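Local coordinates for Ketoacyl_synth_N domain-containing protein (Photorhabdus luminescens subsp. laumondii, PDB 6SMO), which probably takes part in acyl-chain elongation as a thiolase-fold relative of the beta-ketoacyl-[acyl-carrier-protein] synthases, and helps line a pocket occupied by a pentaketo-dodecanal, at residues R61-K65 and I66-S70; M79-K82 and A83-L86; T290-A293 and F294-E298; D311-F314 and S315-V319. All coordinates share one frame; numbering follows the deposited sequence.

Contact 1: residues R61-K65 and I66-S70; sequences RLRRK and IDEFS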
loop_
_atom_site.group_PDB
_atom_site.type_symbol
_atom_site.label_atom_id
_atom_site.label_comp_id
_atom_site.label_asym_id
_atom_site.label_seq_id
_atom_site.Cartn_x
_atom_site.Cartn_y
_atom_site.Cartn_z
ATOM N N ARG C 61 -16.765 -11.218 14.612
ATOM C CA ARG C 61 -15.580 -10.611 15.284
ATOM C C ARG C 61 -14.766 -9.826 14.248
ATOM O O ARG C 61 -14.493 -8.636 14.496
ATOM C CB ARG C 61 -14.707 -11.672 15.965
ATOM C CG ARG C 61 -13.740 -11.106 16.995
ATOM C CD ARG C 61 -12.992 -12.180 17.764
ATOM N NE ARG C 61 -12.239 -11.643 18.892
ATOM C CZ ARG C 61 -11.590 -12.374 19.797
ATOM N NH1 ARG C 61 -11.593 -13.696 19.721
ATOM N NH2 ARG C 61 -10.937 -11.781 20.782
ATOM N N LEU C 62 -14.421 -10.469 13.128
ATOM C CA LEU C 62 -13.583 -9.895 12.040
ATOM C C LEU C 62 -14.373 -8.830 11.265
ATOM O O LEU C 62 -13.774 -7.788 10.939
ATOM C CB LEU C 62 -13.124 -11.023 11.107
ATOM C CG LEU C 62 -12.328 -10.589 9.875
ATOM C CD1 LEU C 62 -11.092 -9.793 10.265
ATOM C CD2 LEU C 62 -11.935 -11.794 9.034
ATOM N N ARG C 63 -15.651 -9.089 10.968
ATOM C CA ARG C 63 -16.507 -8.195 10.138
ATOM C C ARG C 63 -16.687 -6.843 10.840
ATOM O O ARG C 63 -16.775 -5.819 10.133
ATOM C CB ARG C 63 -17.874 -8.828 9.859
ATOM C CG ARG C 63 -18.578 -8.217 8.657
ATOM C CD ARG C 63 -20.041 -8.591 8.527
ATOM N NE ARG C 63 -20.491 -8.403 7.154
ATOM C CZ ARG C 63 -20.700 -7.226 6.565
ATOM N NH1 ARG C 63 -21.100 -7.186 5.304
ATOM N NH2 ARG C 63 -20.513 -6.093 7.224
ATOM N N ARG C 64 -16.741 -6.855 12.176
ATOM C CA ARG C 64 -16.906 -5.659 13.048
ATOM C C ARG C 64 -15.813 -4.623 12.748
ATOM O O ARG C 64 -16.127 -3.418 12.785
ATOM C CB ARG C 64 -16.833 -6.065 14.525
ATOM C CG ARG C 64 -17.697 -5.224 15.454
ATOM C CD ARG C 64 -17.093 -5.094 16.840
ATOM N NE ARG C 64 -16.146 -3.989 16.904
ATOM C CZ ARG C 64 -16.478 -2.701 16.980
ATOM N NH1 ARG C 64 -15.530 -1.779 17.024
ATOM N NH2 ARG C 64 -17.748 -2.331 17.007
ATOM N N LYS C 65 -14.588 -5.079 12.457
ATOM C CA LYS C 65 -13.348 -4.253 12.487
ATOM C C LYS C 65 -12.782 -4.025 11.076
ATOM O O LYS C 65 -11.643 -3.521 10.993
ATOM C CB LYS C 65 -12.300 -4.917 13.391
ATOM C CG LYS C 65 -11.906 -6.343 13.024
ATOM C CD LYS C 65 -10.946 -6.980 14.008
ATOM C CE LYS C 65 -11.643 -7.535 15.233
ATOM N NZ LYS C 65 -10.700 -7.750 16.356
ATOM N N ILE C 66 -13.532 -4.349 10.014
ATOM C CA ILE C 66 -13.095 -4.148 8.596
ATOM C C ILE C 66 -14.170 -3.370 7.826
ATOM O O ILE C 66 -15.362 -3.503 8.165
ATOM C CB ILE C 66 -12.755 -5.489 7.910
ATOM C CG1 ILE C 66 -13.984 -6.392 7.756
ATOM C CG2 ILE C 66 -11.619 -6.186 8.646
ATOM C CD1 ILE C 66 -13.726 -7.669 6.987
ATOM N N ASP C 67 -13.742 -2.601 6.818
ATOM C CA ASP C 67 -14.618 -1.822 5.901
ATOM C C ASP C 67 -15.205 -2.774 4.851
ATOM O O ASP C 67 -14.675 -3.893 4.707
ATOM C CB ASP C 67 -13.845 -0.673 5.247
ATOM C CG ASP C 67 -14.729 0.320 4.512
ATOM O OD1 ASP C 67 -15.219 1.260 5.164
ATOM O OD2 ASP C 67 -14.931 0.135 3.296
ATOM N N GLU C 68 -16.252 -2.335 4.143
ATOM C CA GLU C 68 -17.026 -3.150 3.165
ATOM C C GLU C 68 -16.162 -3.528 1.953
ATOM O O GLU C 68 -16.461 -4.571 1.340
ATOM C CB GLU C 68 -18.285 -2.398 2.725
ATOM C CG GLU C 68 -19.349 -2.309 3.806
ATOM C CD GLU C 68 -19.904 -3.647 4.265
ATOM O OE1 GLU C 68 -20.201 -4.495 3.398
ATOM O OE2 GLU C 68 -20.029 -3.843 5.491
ATOM N N PHE C 69 -15.143 -2.732 1.608
ATOM C CA PHE C 69 -14.247 -2.992 0.447
ATOM C C PHE C 69 -13.401 -4.241 0.732
ATOM O O PHE C 69 -13.129 -5.006 -0.214
ATOM C CB PHE C 69 -13.399 -1.763 0.101
ATOM C CG PHE C 69 -12.041 -1.693 0.756
ATOM C CD1 PHE C 69 -11.886 -1.117 2.007
ATOM C CD2 PHE C 69 -10.914 -2.182 0.111
ATOM C CE1 PHE C 69 -10.637 -1.044 2.605
ATOM C CE2 PHE C 69 -9.665 -2.110 0.712
ATOM C CZ PHE C 69 -9.529 -1.541 1.957
ATOM N N SER C 70 -13.007 -4.444 1.995
ATOM C CA SER C 70 -12.294 -5.657 2.476
ATOM C C SER C 70 -13.258 -6.850 2.511
ATOM O O SER C 70 -12.812 -7.973 2.204
ATOM C CB SER C 70 -11.648 -5.425 3.820
ATOM O OG SER C 70 -10.532 -4.556 3.701
#
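A type I beta turn from Arg63 to Ile66 joins the short helix 60-63 to the long helix 68-84, and the two sides of this bend are tied by an apolar contact and a salt bridge. The turn sends Ile66 back against the helix it has just left. Its CG1 stands between the backbone N and the carbonyl carbon (chi1 65°) and lies 3.5 Å from Leu62 O, while CG2 meets Leu62 CD1 at 4.0 Å. Helix 137-146 touches both residues, with Gln141 shared between them, and Val71 and Ile74 also border Ile66.

Farther out, the extended chain of Arg63 reaches past the turn to Glu68, whose chain folds over at chi2 (-62°) to receive it. Arg63 NH2 donates to the syn lone pair of Glu68 OE2 at 2.9 Å, from a guanidinium plane turned 30° from the carboxylate. A second, weak bond runs from Arg63 NH1 to Glu68 OE1 at 3.4 Å, so the pair is gripped at two nitrogens but unevenly.

Basic residues of this linker face another protein chain: Arg61, Arg64 and Lys65 form salt bridges to its acidic side chains, and Lys65 NZ is also bonded to Tyr128 OH. Helix 68-84 opens with Asp67 as N-cap. Its OD1 takes the backbone N of His109, and its OD2 accepts a weak but nearly straight capping bond from Phe69 N at 3.3 Å.

Contact 2: residues M79-K82 and A83-L86; sequences MALK and ASRL
Ser84 turns back onto the carbonyl of Leu81 in the last turn of helix 68-84, where the helix is about to end. Followed outward, its CB passes Ala80 O at 3.6 Å. Its OG then sits between the backbone N and the carbonyl carbon (chi1 68°), which carries the hydroxyl back along the helix, where it donates to Leu81 O at 2.7 Å. The C=O...OG angle is 111°, so the hydroxyl comes from above the carbonyl plane, well bent from the C=O direction, and not on a lone pair. Ser84 N keeps its own helical bond to Ala80 O, as Ala83 N does to Met79 O.

Leu81 O has a further, weak partner in Arg85 N at 3.2 Å. Arg85 is the first residue to leave the helix, with a positive phi of 67°, and the chain beyond it swings round so that Leu86 comes back beside Leu81. Their tips meet at Leu81 CD2 and Leu86 CD1, 4.0 Å apart.

The buried side of this helix end rests on the central sheet: Leu81 touches Leu182, Leu86 touches Val180 and Val226, and Ser84 reaches Thr8 and Val226. Lys82, Ala83 and Arg85 lie on the exposed side. Ser84 O is taken by Arg236 NH1, which links the helix end to the residue just after helix 230-235. Turned inward, the buried hydroxyl can lie against the sheet with its proton donated to a backbone oxygen of its own helix.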
loop_
_atom_site.group_PDB
_atom_site.type_symbol
_atom_site.label_atom_id
_atom_site.label_comp_id
_atom_site.label_asym_id
_atom_site.label_seq_id
_atom_site.Cartn_x
_atom_site.Cartn_y
_atom_site.Cartn_z
ATOM N N MET C 79 -14.648 -17.388 -3.487
ATOM C CA MET C 79 -15.332 -17.913 -4.703
ATOM C C MET C 79 -14.286 -18.374 -5.726
ATOM O O MET C 79 -14.486 -19.449 -6.326
ATOM C CB MET C 79 -16.229 -16.846 -5.341
ATOM C CG MET C 79 -17.502 -16.579 -4.562
ATOM S SD MET C 79 -18.379 -15.100 -5.132
ATOM C CE MET C 79 -19.629 -14.955 -3.857
ATOM N N ALA C 80 -13.216 -17.591 -5.906
ATOM C CA ALA C 80 -12.124 -17.836 -6.879
ATOM C C ALA C 80 -11.328 -19.089 -6.482
ATOM O O ALA C 80 -11.016 -19.894 -7.382
ATOM C CB ALA C 80 -11.235 -16.619 -6.972
ATOM N N LEU C 81 -11.014 -19.244 -5.191
ATOM C CA LEU C 81 -10.246 -20.400 -4.648
ATOM C C LEU C 81 -11.086 -21.681 -4.739
ATOM O O LEU C 81 -10.489 -22.757 -4.941
ATOM C CB LEU C 81 -9.835 -20.119 -3.198
ATOM C CG LEU C 81 -8.664 -19.155 -3.014
ATOM C CD1 LEU C 81 -8.515 -18.759 -1.553
ATOM C CD2 LEU C 81 -7.366 -19.759 -3.532
ATOM N N LYS C 82 -12.411 -21.572 -4.587
ATOM C CA LYS C 82 -13.352 -22.725 -4.627
ATOM C C LYS C 82 -13.449 -23.247 -6.067
ATOM O O LYS C 82 -13.536 -24.479 -6.241
ATOM C CB LYS C 82 -14.734 -22.330 -4.094
ATOM C CG LYS C 82 -15.446 -23.412 -3.293
ATOM C CD LYS C 82 -14.909 -23.558 -1.883
ATOM C CE LYS C 82 -15.570 -24.675 -1.104
ATOM N NZ LYS C 82 -15.132 -24.683 0.312
ATOM N N ALA C 83 -13.437 -22.340 -7.050
ATOM C CA ALA C 83 -13.496 -22.644 -8.499
ATOM C C ALA C 83 -12.187 -23.305 -8.953
ATOM O O ALA C 83 -12.252 -24.194 -9.825
ATOM C CB ALA C 83 -13.774 -21.383 -9.281
ATOM N N SER C 84 -11.051 -22.882 -8.387
ATOM C CA SER C 84 -9.691 -23.388 -8.715
ATOM C C SER C 84 -9.503 -24.812 -8.174
ATOM O O SER C 84 -8.686 -25.553 -8.754
ATOM C CB SER C 84 -8.621 -22.460 -8.193
ATOM O OG SER C 84 -8.587 -22.469 -6.775
ATOM N N ARG C 85 -10.221 -25.163 -7.099
ATOM C CA ARG C 85 -10.197 -26.498 -6.436
ATOM C C ARG C 85 -8.820 -26.738 -5.801
ATOM O O ARG C 85 -8.380 -27.905 -5.771
ATOM C CB ARG C 85 -10.558 -27.607 -7.434
ATOM C CG ARG C 85 -11.904 -27.420 -8.120
ATOM C CD ARG C 85 -12.096 -28.364 -9.291
ATOM N NE ARG C 85 -13.334 -28.100 -10.015
ATOM C CZ ARG C 85 -13.711 -28.708 -11.139
ATOM N NH1 ARG C 85 -14.860 -28.385 -11.709
ATOM N NH2 ARG C 85 -12.943 -29.632 -11.695
ATOM N N LEU C 86 -8.178 -25.677 -5.298
ATOM C CA LEU C 86 -6.863 -25.744 -4.601
ATOM C C LEU C 86 -7.066 -26.321 -3.196
ATOM O O LEU C 86 -7.975 -25.841 -2.489
ATOM C CB LEU C 86 -6.244 -24.344 -4.522
ATOM C CG LEU C 86 -5.519 -23.860 -5.778
ATOM C CD1 LEU C 86 -5.316 -22.353 -5.740
ATOM C CD2 LEU C 86 -4.184 -24.571 -5.946
#

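Contact 3: residues T290-A293 and F294-E298; sequences TSKA and FSNKE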
loop_
_atom_site.group_PDB
_atom_site.type_symbol
_atom_site.label_atom_id
_atom_site.label_comp_id
_atom_site.label_asym_id
_atom_site.label_seq_id
_atom_site.Cartn_x
_atom_site.Cartn_y
_atom_site.Cartn_z
ATOM N N THR C 290 -7.371 4.238 -31.033
ATOM C CA THR C 290 -6.947 2.821 -30.842
ATOM C C THR C 290 -7.040 2.069 -32.176
ATOM O O THR C 290 -6.118 1.279 -32.465
ATOM C CB THR C 290 -7.764 2.122 -29.747
ATOM O OG1 THR C 290 -7.908 3.011 -28.639
ATOM C CG2 THR C 290 -7.121 0.835 -29.277
ATOM N N SER C 291 -8.108 2.300 -32.949
ATOM C CA SER C 291 -8.349 1.679 -34.280
ATOM C C SER C 291 -7.286 2.143 -35.284
ATOM O O SER C 291 -6.902 1.332 -36.150
ATOM C CB SER C 291 -9.737 1.984 -34.783
ATOM O OG SER C 291 -10.721 1.468 -33.898
ATOM N N LYS C 292 -6.836 3.398 -35.169
ATOM C CA LYS C 292 -5.800 4.007 -36.047
ATOM C C LYS C 292 -4.442 3.357 -35.751
ATOM O O LYS C 292 -3.672 3.143 -36.707
ATOM C CB LYS C 292 -5.752 5.527 -35.851
ATOM C CG LYS C 292 -5.160 6.313 -37.015
ATOM C CD LYS C 292 -3.668 6.544 -36.913
ATOM C CE LYS C 292 -3.119 7.348 -38.071
ATOM N NZ LYS C 292 -1.639 7.402 -38.050
ATOM N N ALA C 293 -4.169 3.053 -34.477
ATOM C CA ALA C 293 -2.940 2.369 -34.009
ATOM C C ALA C 293 -2.903 0.935 -34.554
ATOM O O ALA C 293 -1.799 0.468 -34.900
ATOM C CB ALA C 293 -2.872 2.392 -32.501
ATOM N N PHE C 294 -4.060 0.267 -34.623
ATOM C CA PHE C 294 -4.220 -1.107 -35.171
ATOM C C PHE C 294 -4.070 -1.079 -36.698
ATOM O O PHE C 294 -3.497 -2.035 -37.256
ATOM C CB PHE C 294 -5.570 -1.712 -34.771
ATOM C CG PHE C 294 -5.742 -2.016 -33.302
ATOM C CD1 PHE C 294 -4.676 -2.451 -32.526
ATOM C CD2 PHE C 294 -6.986 -1.899 -32.701
ATOM C CE1 PHE C 294 -4.848 -2.736 -31.179
ATOM C CE2 PHE C 294 -7.156 -2.189 -31.355
ATOM C CZ PHE C 294 -6.087 -2.606 -30.597
ATOM N N SER C 295 -4.575 -0.021 -37.343
ATOM C CA SER C 295 -4.493 0.205 -38.812
ATOM C C SER C 295 -3.024 0.303 -39.244
ATOM O O SER C 295 -2.691 -0.230 -40.321
ATOM C CB SER C 295 -5.270 1.433 -39.216
ATOM O OG SER C 295 -5.366 1.531 -40.629
ATOM N N ASN C 296 -2.184 0.949 -38.426
ATOM C CA ASN C 296 -0.729 1.141 -38.674
ATOM C C ASN C 296 -0.005 -0.210 -38.595
ATOM O O ASN C 296 0.898 -0.440 -39.425
ATOM C CB ASN C 296 -0.109 2.139 -37.692
ATOM C CG ASN C 296 -0.643 3.547 -37.848
ATOM O OD1 ASN C 296 -0.987 3.973 -38.949
ATOM N ND2 ASN C 296 -0.707 4.283 -36.750
ATOM N N LYS C 297 -0.392 -1.065 -37.640
ATOM C CA LYS C 297 0.266 -2.369 -37.344
ATOM C C LYS C 297 -0.427 -3.513 -38.101
ATOM O O LYS C 297 -0.037 -4.678 -37.873
ATOM C CB LYS C 297 0.256 -2.634 -35.833
ATOM C CG LYS C 297 1.226 -1.787 -35.020
ATOM C CD LYS C 297 2.675 -2.201 -35.184
ATOM C CE LYS C 297 3.630 -1.376 -34.348
ATOM N NZ LYS C 297 3.599 -1.778 -32.922
ATOM N N GLU C 298 -1.399 -3.200 -38.967
ATOM C CA GLU C 298 -2.161 -4.183 -39.789
ATOM C C GLU C 298 -2.805 -5.227 -38.866
ATOM O O GLU C 298 -2.574 -6.435 -39.080
ATOM C CB GLU C 298 -1.251 -4.833 -40.836
ATOM C CG GLU C 298 -0.980 -3.954 -42.044
ATOM C CD GLU C 298 -2.029 -4.039 -43.140
ATOM O OE1 GLU C 298 -1.645 -4.012 -44.326
ATOM O OE2 GLU C 298 -3.228 -4.131 -42.807
#
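Phe294 lays one face of its ring over the backbone oxygen of Thr290, one helical turn earlier: Thr290 O stands 3.3 Å above the ring plane, offset toward the rim near CD2. The same oxygen accepts from Phe294 N at 3.1 Å, so one oxygen takes the N-H of Phe294 and also meets the face of its ring. Farther along, Thr290 CG2 comes to 3.7 Å from Phe294 CE2, the two side chains running side by side in the same direction. Thr290 OG1 is turned back to Glu286 O.

This is the end of helix 286-296, the crossover helix of a beta-alpha-beta unit between the parallel strands 275-278 and 302-304. Phe294 is buried, packing edge-to-face with Phe277 of strand 275-278 and with Phe269, while Ala293 and Thr290 touch Leu262. The last helical bond, weak, runs from Lys297 N to Ala293 O at 3.4 Å; beyond it Glu298, at positive phi, closes the helix in a Schellman motif.

On the exposed side, the chain of Lys292 bends at chi2 (-91°) and crosses the amide of Asn296, its CD 3.7 Å from Asn296 ND2. Both residues also touch a neighbouring molecule in the crystal.

Contact 4: residues D311-F314 and S315-V319; sequences DNQF and SVSGV
Ser317 has its OG beside its own backbone N (chi1 -70°), which points the hydroxyl back across the loop to Gln313, and the positive phi of Phe314 (61°) accompanies the bend that brings the two together. Gln313 N donates to Ser317 OG at 2.8 Å, a bond reinforced by two weak backbone ones, Val316 N to Gln313 O at 3.3 Å and Ser317 N to Phe314 O at 3.0 Å. The loop lies deep in the thiolase fold, between helices 307-310 and 319-329, and its place probably corresponds to the Gly-Phe-Gly-Gly loop of ketoacyl synthases, here Ser315-Val316-Ser317-Gly318, with only the last glycine of that motif.

The extended Gln313 chain slants across Val316, its NE2 reaching Val316 CG1 at 3.6 Å. The Phe314 ring packs edge-to-face with Phe104 and touches Tyr162 of the PKS_KS domain-containing protein chain. Ser315 OG is bonded to Glu187 OE1 and Gly101 O, and Asp311 forms a salt bridge with Arg47. Gly318 is the N-cap of helix 319-329. Asn312 steadies the bend, its OD1 accepting weakly from Phe314 N at 3.3 Å while its ND2 stands 3.7 Å above the plane of the Phe314 ring, toward the rim.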
loop_
_atom_site.group_PDB
_atom_site.type_symbol
_atom_site.label_atom_id
_atom_site.label_comp_id
_atom_site.label_asym_id
_atom_site.label_seq_id
_atom_site.Cartn_x
_atom_site.Cartn_y
_atom_site.Cartn_z
ATOM N N ASP C 311 -20.338 -0.412 -15.878
ATOM C CA ASP C 311 -20.144 0.938 -15.261
ATOM C C ASP C 311 -18.682 1.194 -14.866
ATOM O O ASP C 311 -17.836 0.319 -15.029
ATOM C CB ASP C 311 -21.162 1.309 -14.174
ATOM C CG ASP C 311 -22.587 0.884 -14.458
ATOM O OD1 ASP C 311 -23.158 1.368 -15.440
ATOM O OD2 ASP C 311 -23.096 0.060 -13.696
ATOM N N ASN C 312 -18.411 2.361 -14.295
ATOM C CA ASN C 312 -17.025 2.669 -13.877
ATOM C C ASN C 312 -16.847 2.133 -12.459
ATOM O O ASN C 312 -17.574 2.575 -11.576
ATOM C CB ASN C 312 -16.747 4.167 -13.966
ATOM C CG ASN C 312 -15.287 4.512 -13.801
ATOM O OD1 ASN C 312 -14.432 3.646 -13.881
ATOM N ND2 ASN C 312 -14.994 5.774 -13.576
ATOM N N GLN C 313 -15.931 1.186 -12.275
ATOM C CA GLN C 313 -15.678 0.603 -10.935
ATOM C C GLN C 313 -14.266 0.960 -10.471
ATOM O O GLN C 313 -13.846 0.401 -9.456
ATOM C CB GLN C 313 -15.853 -0.911 -10.988
ATOM C CG GLN C 313 -17.132 -1.353 -11.677
ATOM C CD GLN C 313 -17.268 -2.852 -11.665
ATOM O OE1 GLN C 313 -17.144 -3.516 -12.689
ATOM N NE2 GLN C 313 -17.510 -3.398 -10.492
ATOM N N PHE C 314 -13.580 1.848 -11.197
ATOM C CA PHE C 314 -12.180 2.232 -10.874
ATOM C C PHE C 314 -11.277 1.002 -10.952
ATOM O O PHE C 314 -11.187 0.423 -12.028
ATOM C CB PHE C 314 -12.086 3.077 -9.603
ATOM C CG PHE C 314 -12.943 4.309 -9.679
ATOM C CD1 PHE C 314 -12.464 5.462 -10.268
ATOM C CD2 PHE C 314 -14.245 4.292 -9.220
ATOM C CE1 PHE C 314 -13.264 6.586 -10.368
ATOM C CE2 PHE C 314 -15.043 5.414 -9.317
ATOM C CZ PHE C 314 -14.549 6.558 -9.889
ATOM N N SER C 315 -10.648 0.628 -9.841
ATOM C CA SER C 315 -9.688 -0.503 -9.810
ATOM C C SER C 315 -10.339 -1.823 -10.240
ATOM O O SER C 315 -9.635 -2.658 -10.801
ATOM C CB SER C 315 -8.982 -0.609 -8.489
ATOM O OG SER C 315 -9.877 -0.984 -7.464
ATOM N N VAL C 316 -11.599 -2.046 -9.885
ATOM C CA VAL C 316 -12.311 -3.291 -10.290
ATOM C C VAL C 316 -12.460 -3.321 -11.816
ATOM O O VAL C 316 -12.427 -4.417 -12.385
ATOM C CB VAL C 316 -13.648 -3.460 -9.544
ATOM C CG1 VAL C 316 -14.255 -4.829 -9.782
ATOM C CG2 VAL C 316 -13.476 -3.223 -8.058
ATOM N N SER C 317 -12.701 -2.167 -12.439
ATOM C CA SER C 317 -12.815 -2.094 -13.918
ATOM C C SER C 317 -11.513 -2.590 -14.551
ATOM O O SER C 317 -10.440 -2.155 -14.133
ATOM C CB SER C 317 -13.144 -0.712 -14.370
ATOM O OG SER C 317 -14.469 -0.387 -14.016
ATOM N N GLY C 318 -11.628 -3.421 -15.578
ATOM C CA GLY C 318 -10.441 -4.039 -16.200
ATOM C C GLY C 318 -10.143 -5.401 -15.594
ATOM O O GLY C 318 -9.768 -6.313 -16.356
ATOM N N VAL C 319 -10.303 -5.533 -14.272
ATOM C CA VAL C 319 -10.122 -6.809 -13.516
ATOM C C VAL C 319 -11.351 -7.697 -13.751
ATOM O O VAL C 319 -11.161 -8.879 -14.097
ATOM C CB VAL C 319 -9.881 -6.557 -12.014
ATOM C CG1 VAL C 319 -9.784 -7.855 -11.226
ATOM C CG2 VAL C 319 -8.649 -5.699 -11.775
#

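Contacts 1 and 2 lie at the two ends of helix 68-84, their centres about 22 Å apart. Contact 1 is at the surface and uses charge, much of it shared with another protein chain; contact 2 is partly buried and pairs leucines and a backbone-directed hydroxyl against the central sheet. Contact 3, partly buried, also ends a helix, but on the opposite side of the chain's centre from contact 1, about 46 Å away between centres, and turns an aromatic face to a backbone oxygen on its buried side. Contact 4 is the only one wholly buried, with its centre about 6 Å from that of the chain; here a loop without regular structure is held by short-range polar bonds.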